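Local structure of chitinase (Thermococcus chitonophagus, 5XSW) at residues N155-A167 with S448-A460. The protein is a chitinase that probably cleaves internal glycosidic bonds of chitin, the chain here holding the C-terminal part of a longer protein. Numbering follows the deposited sequence.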
ATOM      1  N   ASN A 155     -12.927 -22.651  17.413  1.00 26.93           N
ATOM      2  CA  ASN A 155     -13.788 -23.801  17.770  1.00 30.97           C
ATOM      3  C   ASN A 155     -14.797 -24.159  16.651  1.00 21.93           C
ATOM      4  O   ASN A 155     -15.968 -23.813  16.712  1.00 28.75           O
ATOM      5  CB  ASN A 155     -14.535 -23.478  19.084  1.00 30.81           C
ATOM      6  CG  ASN A 155     -13.575 -23.090  20.250  1.00 38.88           C
ATOM      7  OD1 ASN A 155     -13.566 -21.930  20.708  1.00 43.54           O
ATOM      8  ND2 ASN A 155     -12.811 -24.066  20.760  1.00 31.54           N
ATOM      9  N   PRO A 156     -14.313 -24.772  15.595  1.00 24.27           N
ATOM     10  CA  PRO A 156     -15.112 -25.034  14.402  1.00 30.88           C
ATOM     11  C   PRO A 156     -16.333 -25.855  14.793  1.00 33.52           C
ATOM     12  O   PRO A 156     -16.246 -26.747  15.670  1.00 32.31           O
ATOM     13  CB  PRO A 156     -14.163 -25.832  13.497  1.00 26.76           C
ATOM     14  CG  PRO A 156     -12.852 -25.728  14.094  1.00 32.47           C
ATOM     15  CD  PRO A 156     -12.953 -25.318  15.504  1.00 26.24           C
ATOM     16  N   PRO A 157     -17.474 -25.511  14.228  1.00 31.57           N
ATOM     17  CA  PRO A 157     -18.668 -26.258  14.622  1.00 34.18           C
ATOM     18  C   PRO A 157     -18.669 -27.684  14.055  1.00 37.22           C
ATOM     19  O   PRO A 157     -19.459 -28.490  14.520  1.00 35.02           O
ATOM     20  CB  PRO A 157     -19.798 -25.458  14.002  1.00 34.10           C
ATOM     21  CG  PRO A 157     -19.156 -24.868  12.715  1.00 29.78           C
ATOM     22  CD  PRO A 157     -17.756 -24.488  13.195  1.00 31.00           C
ATOM     23  N   HIS A 158     -17.813 -27.969  13.078  1.00 28.80           N
ATOM     24  CA  HIS A 158     -17.764 -29.310  12.474  1.00 30.32           C
ATOM     25  C   HIS A 158     -16.400 -29.436  11.837  1.00 33.82           C
ATOM     26  O   HIS A 158     -15.839 -28.449  11.363  1.00 32.70           O
ATOM     27  CB  HIS A 158     -18.892 -29.506  11.458  1.00 29.82           C
ATOM     28  CG  HIS A 158     -19.134 -30.945  11.084  1.00 31.40           C
ATOM     29  ND1 HIS A 158     -18.310 -31.650  10.239  1.00 31.07           N
ATOM     30  CD2 HIS A 158     -20.096 -31.812  11.480  1.00 34.51           C
ATOM     31  CE1 HIS A 158     -18.746 -32.892  10.126  1.00 29.89           C
ATOM     32  NE2 HIS A 158     -19.843 -33.008  10.854  1.00 30.98           N
ATOM     33  N   PRO A 159     -15.802 -30.626  11.891  1.00 33.78           N
ATOM     34  CA  PRO A 159     -14.468 -30.751  11.292  1.00 27.66           C
ATOM     35  C   PRO A 159     -14.390 -30.912   9.765  1.00 27.44           C
ATOM     36  O   PRO A 159     -13.299 -30.722   9.203  1.00 31.06           O
ATOM     37  CB  PRO A 159     -13.915 -32.025  11.956  1.00 33.65           C
ATOM     38  CG  PRO A 159     -15.169 -32.857  12.228  1.00 32.62           C
ATOM     39  CD  PRO A 159     -16.167 -31.796  12.726  1.00 32.79           C
ATOM     40  N   THR A 160     -15.476 -31.331   9.109  1.00 26.34           N
ATOM     41  CA  THR A 160     -15.384 -31.590   7.665  1.00 25.27           C
ATOM     42  C   THR A 160     -16.498 -30.828   6.897  1.00 22.73           C
ATOM     43  O   THR A 160     -16.403 -30.668   5.685  1.00 30.46           O
ATOM     44  CB  THR A 160     -15.470 -33.122   7.334  1.00 27.62           C
ATOM     45  OG1 THR A 160     -16.707 -33.645   7.843  1.00 27.76           O
ATOM     46  CG2 THR A 160     -14.301 -33.865   7.951  1.00 28.06           C
ATOM     47  N   GLN A 161     -17.510 -30.348   7.621  1.00 24.11           N
ATOM     48  CA  GLN A 161     -18.583 -29.554   6.990  1.00 25.54           C
ATOM     49  C   GLN A 161     -18.257 -28.054   7.053  1.00 29.56           C
ATOM     50  O   GLN A 161     -17.738 -27.595   8.068  1.00 25.96           O
ATOM     51  CB  GLN A 161     -19.943 -29.748   7.665  1.00 30.77           C
ATOM     52  CG  GLN A 161     -20.629 -31.119   7.321  1.00 29.13           C
ATOM     53  CD  GLN A 161     -21.869 -31.332   8.115  1.00 33.08           C
ATOM     54  OE1 GLN A 161     -22.644 -30.397   8.364  1.00 31.70           O
ATOM     55  NE2 GLN A 161     -22.086 -32.595   8.551  1.00 32.33           N
ATOM     56  N   ILE A 162     -18.563 -27.324   5.972  1.00 27.75           N
ATOM     57  CA  ILE A 162     -18.538 -25.838   5.976  1.00 27.40           C
ATOM     58  C   ILE A 162     -19.929 -25.360   6.241  1.00 27.42           C
ATOM     59  O   ILE A 162     -20.872 -25.756   5.542  1.00 27.14           O
ATOM     60  CB  ILE A 162     -18.118 -25.248   4.615  1.00 28.38           C
ATOM     61  CG1 ILE A 162     -16.784 -25.814   4.184  1.00 26.36           C
ATOM     62  CG2 ILE A 162     -18.070 -23.691   4.675  1.00 30.95           C
ATOM     63  CD1 ILE A 162     -16.577 -25.686   2.713  1.00 29.50           C
ATOM     64  N   ILE A 163     -20.089 -24.517   7.239  1.00 20.98           N
ATOM     65  CA  ILE A 163     -21.427 -24.073   7.618  1.00 21.51           C
ATOM     66  C   ILE A 163     -21.532 -22.534   7.437  1.00 28.49           C
ATOM     67  O   ILE A 163     -21.160 -21.753   8.344  1.00 23.99           O
ATOM     68  CB  ILE A 163     -21.749 -24.383   9.126  1.00 24.16           C
ATOM     69  CG1 ILE A 163     -21.386 -25.848   9.479  1.00 30.53           C
ATOM     70  CG2 ILE A 163     -23.183 -24.016   9.398  1.00 23.65           C
ATOM     71  CD1 ILE A 163     -22.154 -26.844   8.633  1.00 27.10           C
ATOM     72  N   ILE A 164     -22.051 -22.099   6.300  1.00 26.43           N
ATOM     73  CA  ILE A 164     -22.302 -20.684   6.121  1.00 24.99           C
ATOM     74  C   ILE A 164     -23.765 -20.463   6.457  1.00 25.47           C
ATOM     75  O   ILE A 164     -24.647 -21.022   5.813  1.00 26.48           O
ATOM     76  CB  ILE A 164     -22.032 -20.235   4.677  1.00 25.81           C
ATOM     77  CG1 ILE A 164     -20.551 -20.401   4.333  1.00 25.00           C
ATOM     78  CG2 ILE A 164     -22.467 -18.792   4.484  1.00 28.77           C
ATOM     79  CD1 ILE A 164     -20.238 -20.199   2.866  1.00 27.09           C
ATOM     80  N   GLY A 165     -24.027 -19.646   7.469  1.00 25.48           N
ATOM     81  CA  GLY A 165     -25.391 -19.472   7.919  1.00 25.90           C
ATOM     82  C   GLY A 165     -26.041 -18.297   7.231  1.00 27.79           C
ATOM     83  O   GLY A 165     -25.701 -17.147   7.488  1.00 27.39           O
ATOM     84  N   LEU A 166     -26.995 -18.598   6.358  1.00 26.25           N
ATOM     85  CA  LEU A 166     -27.698 -17.565   5.618  1.00 28.34           C
ATOM     86  C   LEU A 166     -28.852 -17.044   6.453  1.00 30.08           C
ATOM     87  O   LEU A 166     -30.015 -17.236   6.120  1.00 30.01           O
ATOM     88  CB  LEU A 166     -28.194 -18.119   4.284  1.00 25.85           C
ATOM     89  CG  LEU A 166     -27.129 -18.869   3.481  1.00 32.31           C
ATOM     90  CD1 LEU A 166     -27.714 -19.491   2.226  1.00 29.44           C
ATOM     91  CD2 LEU A 166     -25.971 -17.946   3.138  1.00 30.42           C
ATOM     92  N   ALA A 167     -28.506 -16.382   7.550  1.00 28.48           N
ATOM     93  CA  ALA A 167     -29.483 -15.849   8.486  1.00 29.54           C
ATOM     94  C   ALA A 167     -30.202 -14.615   7.968  1.00 37.15           C
ATOM     95  O   ALA A 167     -29.655 -13.848   7.181  1.00 27.77           O
ATOM     96  CB  ALA A 167     -28.818 -15.544   9.818  1.00 28.77           C
ATOM     97  N   SER A 448     -20.817 -32.296  -2.765  1.00 28.72           N
ATOM     98  CA  SER A 448     -21.505 -31.278  -2.010  1.00 27.78           C
ATOM     99  C   SER A 448     -20.497 -30.222  -1.509  1.00 32.75           C
ATOM    100  O   SER A 448     -19.456 -30.582  -0.944  1.00 28.20           O
ATOM    101  CB  SER A 448     -22.202 -31.863  -0.812  1.00 26.99           C
ATOM    102  OG  SER A 448     -22.585 -30.829   0.097  1.00 27.83           O
ATOM    103  N   TYR A 449     -20.825 -28.936  -1.689  1.00 27.23           N
ATOM    104  CA  TYR A 449     -19.966 -27.880  -1.122  1.00 24.72           C
ATOM    105  C   TYR A 449     -19.926 -28.039   0.408  1.00 22.21           C
ATOM    106  O   TYR A 449     -18.875 -28.184   1.020  1.00 26.49           O
ATOM    107  CB  TYR A 449     -20.489 -26.502  -1.513  1.00 23.02           C
ATOM    108  CG  TYR A 449     -19.723 -25.419  -0.772  1.00 24.45           C
ATOM    109  CD1 TYR A 449     -18.521 -24.961  -1.250  1.00 23.02           C
ATOM    110  CD2 TYR A 449     -20.227 -24.877   0.390  1.00 22.47           C
ATOM    111  CE1 TYR A 449     -17.795 -23.906  -0.576  1.00 23.98           C
ATOM    112  CE2 TYR A 449     -19.523 -23.834   1.095  1.00 23.74           C
ATOM    113  CZ  TYR A 449     -18.336 -23.375   0.583  1.00 24.02           C
ATOM    114  OH  TYR A 449     -17.690 -22.370   1.261  1.00 24.02           O
ATOM    115  N   ARG A 450     -21.097 -28.076   1.012  1.00 23.49           N
ATOM    116  CA  ARG A 450     -21.180 -28.156   2.467  1.00 28.05           C
ATOM    117  C   ARG A 450     -20.440 -29.399   3.049  1.00 31.98           C
ATOM    118  O   ARG A 450     -19.634 -29.284   3.988  1.00 27.31           O
ATOM    119  CB  ARG A 450     -22.660 -28.184   2.900  1.00 23.36           C
ATOM    120  CG  ARG A 450     -22.765 -28.270   4.426  1.00 26.10           C
ATOM    121  CD  ARG A 450     -24.186 -28.288   4.910  1.00 28.32           C
ATOM    122  NE  ARG A 450     -24.249 -28.848   6.253  1.00 27.26           N
ATOM    123  CZ  ARG A 450     -25.370 -28.902   6.986  1.00 29.45           C
ATOM    124  NH1 ARG A 450     -26.517 -28.381   6.533  1.00 30.68           N
ATOM    125  NH2 ARG A 450     -25.334 -29.455   8.185  1.00 28.57           N
ATOM    126  N   TYR A 451     -20.688 -30.575   2.459  1.00 26.53           N
ATOM    127  CA  TYR A 451     -20.209 -31.838   3.065  1.00 28.73           C
ATOM    128  C   TYR A 451     -18.841 -32.272   2.577  1.00 26.51           C
ATOM    129  O   TYR A 451     -18.068 -32.882   3.327  1.00 30.01           O
ATOM    130  CB  TYR A 451     -21.260 -32.949   2.824  1.00 27.18           C
ATOM    131  CG  TYR A 451     -22.552 -32.683   3.566  1.00 26.19           C
ATOM    132  CD1 TYR A 451     -22.655 -32.908   4.924  1.00 27.82           C
ATOM    133  CD2 TYR A 451     -23.623 -32.102   2.912  1.00 26.19           C
ATOM    134  CE1 TYR A 451     -23.834 -32.625   5.605  1.00 29.26           C
ATOM    135  CE2 TYR A 451     -24.800 -31.815   3.581  1.00 27.92           C
ATOM    136  CZ  TYR A 451     -24.895 -32.073   4.917  1.00 30.62           C
ATOM    137  OH  TYR A 451     -26.087 -31.777   5.553  1.00 33.30           O
ATOM    138  N   ASP A 452     -18.517 -31.976   1.315  1.00 27.21           N
ATOM    139  CA  ASP A 452     -17.315 -32.526   0.711  1.00 25.10           C
ATOM    140  C   ASP A 452     -16.166 -31.556   0.453  1.00 24.51           C
ATOM    141  O   ASP A 452     -15.026 -31.984   0.261  1.00 26.25           O
ATOM    142  CB  ASP A 452     -17.667 -33.157  -0.640  1.00 28.60           C
ATOM    143  CG  ASP A 452     -18.656 -34.291  -0.505  1.00 32.12           C
ATOM    144  OD1 ASP A 452     -18.434 -35.165   0.374  1.00 28.26           O
ATOM    145  OD2 ASP A 452     -19.643 -34.290  -1.257  1.00 30.41           O
ATOM    146  N   PHE A 453     -16.447 -30.266   0.285  1.00 26.65           N
ATOM    147  CA  PHE A 453     -15.369 -29.458  -0.294  1.00 23.53           C
ATOM    148  C   PHE A 453     -14.141 -29.270   0.637  1.00 21.19           C
ATOM    149  O   PHE A 453     -13.007 -29.176   0.155  1.00 24.88           O
ATOM    150  CB  PHE A 453     -15.910 -28.061  -0.788  1.00 24.37           C
ATOM    151  CG  PHE A 453     -14.903 -27.328  -1.658  1.00 24.34           C
ATOM    152  CD1 PHE A 453     -14.505 -27.862  -2.859  1.00 24.07           C
ATOM    153  CD2 PHE A 453     -14.344 -26.107  -1.248  1.00 25.39           C
ATOM    154  CE1 PHE A 453     -13.530 -27.224  -3.670  1.00 27.11           C
ATOM    155  CE2 PHE A 453     -13.397 -25.445  -2.027  1.00 22.43           C
ATOM    156  CZ  PHE A 453     -12.979 -25.994  -3.240  1.00 26.14           C
ATOM    157  N   LEU A 454     -14.322 -29.238   1.967  1.00 25.08           N
ATOM    158  CA  LEU A 454     -13.130 -29.164   2.812  1.00 23.63           C
ATOM    159  C   LEU A 454     -12.220 -30.385   2.635  1.00 27.38           C
ATOM    160  O   LEU A 454     -10.987 -30.270   2.669  1.00 23.46           O
ATOM    161  CB  LEU A 454     -13.483 -29.057   4.301  1.00 24.88           C
ATOM    162  CG  LEU A 454     -14.001 -27.686   4.762  1.00 29.55           C
ATOM    163  CD1 LEU A 454     -14.292 -27.693   6.305  1.00 26.89           C
ATOM    164  CD2 LEU A 454     -12.923 -26.607   4.394  1.00 26.10           C
ATOM    165  N   THR A 455     -12.837 -31.542   2.409  1.00 28.06           N
ATOM    166  CA  THR A 455     -12.013 -32.774   2.219  1.00 24.26           C
ATOM    167  C   THR A 455     -11.236 -32.683   0.889  1.00 23.33           C
ATOM    168  O   THR A 455     -10.046 -32.992   0.813  1.00 27.69           O
ATOM    169  CB  THR A 455     -12.926 -34.025   2.314  1.00 26.82           C
ATOM    170  OG1 THR A 455     -13.434 -34.127   3.655  1.00 27.66           O
ATOM    171  CG2 THR A 455     -12.087 -35.314   2.020  1.00 28.89           C
ATOM    172  N   ILE A 456     -11.891 -32.139  -0.151  1.00 25.34           N
ATOM    173  CA  ILE A 456     -11.216 -31.892  -1.423  1.00 22.09           C
ATOM    174  C   ILE A 456     -10.034 -30.946  -1.240  1.00 27.67           C
ATOM    175  O   ILE A 456      -8.906 -31.172  -1.741  1.00 27.73           O
ATOM    176  CB  ILE A 456     -12.181 -31.282  -2.475  1.00 28.88           C
ATOM    177  CG1 ILE A 456     -13.298 -32.265  -2.882  1.00 28.77           C
ATOM    178  CG2 ILE A 456     -11.340 -30.721  -3.668  1.00 25.17           C
ATOM    179  CD1 ILE A 456     -12.786 -33.504  -3.748  1.00 30.30           C
ATOM    180  N   LEU A 457     -10.274 -29.847  -0.529  1.00 25.09           N
ATOM    181  CA  LEU A 457      -9.153 -28.923  -0.224  1.00 23.53           C
ATOM    182  C   LEU A 457      -7.966 -29.601   0.518  1.00 22.83           C
ATOM    183  O   LEU A 457      -6.782 -29.361   0.197  1.00 24.42           O
ATOM    184  CB  LEU A 457      -9.659 -27.739   0.612  1.00 25.71           C
ATOM    185  CG  LEU A 457     -10.544 -26.709  -0.167  1.00 29.96           C
ATOM    186  CD1 LEU A 457     -11.042 -25.558   0.752  1.00 26.47           C
ATOM    187  CD2 LEU A 457      -9.778 -26.146  -1.394  1.00 25.32           C
ATOM    188  N   ARG A 458      -8.291 -30.448   1.480  1.00 25.01           N
ATOM    189  CA  ARG A 458      -7.251 -31.128   2.281  1.00 25.29           C
ATOM    190  C   ARG A 458      -6.460 -32.087   1.428  1.00 26.25           C
ATOM    191  O   ARG A 458      -5.224 -32.153   1.529  1.00 30.35           O
ATOM    192  CB  ARG A 458      -7.905 -31.880   3.465  1.00 30.13           C
ATOM    193  CG  ARG A 458      -8.315 -30.894   4.539  1.00 31.08           C
ATOM    194  CD  ARG A 458      -9.065 -31.466   5.716  1.00 34.24           C
ATOM    195  NE  ARG A 458      -9.602 -30.345   6.479  1.00 29.85           N
ATOM    196  CZ  ARG A 458     -10.678 -30.404   7.232  1.00 32.36           C
ATOM    197  NH1 ARG A 458     -11.343 -31.540   7.363  1.00 28.34           N
ATOM    198  NH2 ARG A 458     -11.122 -29.314   7.830  1.00 27.49           N
ATOM    199  N   VAL A 459      -7.166 -32.794   0.540  1.00 31.13           N
ATOM    200  CA  VAL A 459      -6.460 -33.637  -0.420  1.00 25.50           C
ATOM    201  C   VAL A 459      -5.531 -32.817  -1.247  1.00 32.18           C
ATOM    202  O   VAL A 459      -4.345 -33.157  -1.377  1.00 32.60           O
ATOM    203  CB  VAL A 459      -7.440 -34.391  -1.307  1.00 30.10           C
ATOM    204  CG1 VAL A 459      -6.715 -34.981  -2.508  1.00 31.82           C
ATOM    205  CG2 VAL A 459      -8.102 -35.472  -0.458  1.00 27.16           C
ATOM    206  N   ALA A 460      -6.023 -31.704  -1.795  1.00 29.54           N
ATOM    207  CA  ALA A 460      -5.103 -30.851  -2.572  1.00 26.22           C
ATOM    208  C   ALA A 460      -3.935 -30.382  -1.723  1.00 29.62           C
ATOM    209  O   ALA A 460      -2.778 -30.369  -2.183  1.00 32.20           O
ATOM    210  CB  ALA A 460      -5.869 -29.609  -3.154  1.00 28.39           C
TER
HETATM  211  O   HOH W   1     -15.481 -32.318   3.710  1.00 27.99           O
HETATM  212  O   HOH W   2     -16.886 -29.254   3.334  1.00 28.86           O
HETATM  213  O   HOH W   3     -18.604 -33.393   6.063  1.00 30.51           O
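An irregular loop, P159 to I164, lies against the kinked first turns of helix 449-461 in the helical domain, and I162 N donates to R450 O (3.0 Å), a helix carbonyl beside the kink. Two waters sit at the kink: one takes the N-H of L454 and bridges T160 O and R450 O, the other links T160 O, Y451 O and T455 OG1. With CG anti to the backbone N (chi1 180°) and the chain extended to NE, R450 reaches Q161 side-on; NE (3.1 Å) and NH2 (2.9 Å) both grip OE1 from the same face of the amide, whose plane is turned 50° from the guanidinium. Q161 NE2 meets the Y451 ring edge and donates to the backbone carbonyls of D141 and Y139. A leucine in place of Q161 would probably leave R450 without this acceptor and those carbonyls without this donor. R458 holds P159 O end-on, through NH1 (2.8 Å) and NH2 (2.9 Å), while NH2 also salt-bridges E197. I162 packs CG1 tightly on L454 CG (3.4 Å) and sets CD1 over one Y449 ring face, a CH-pi contact. Helix 186-199 covers this apolar patch through A193. The arrangement is a buried loop packed on a helix N-terminus, arginines bonding loop carbonyl oxygens beside an aliphatic-aromatic patch.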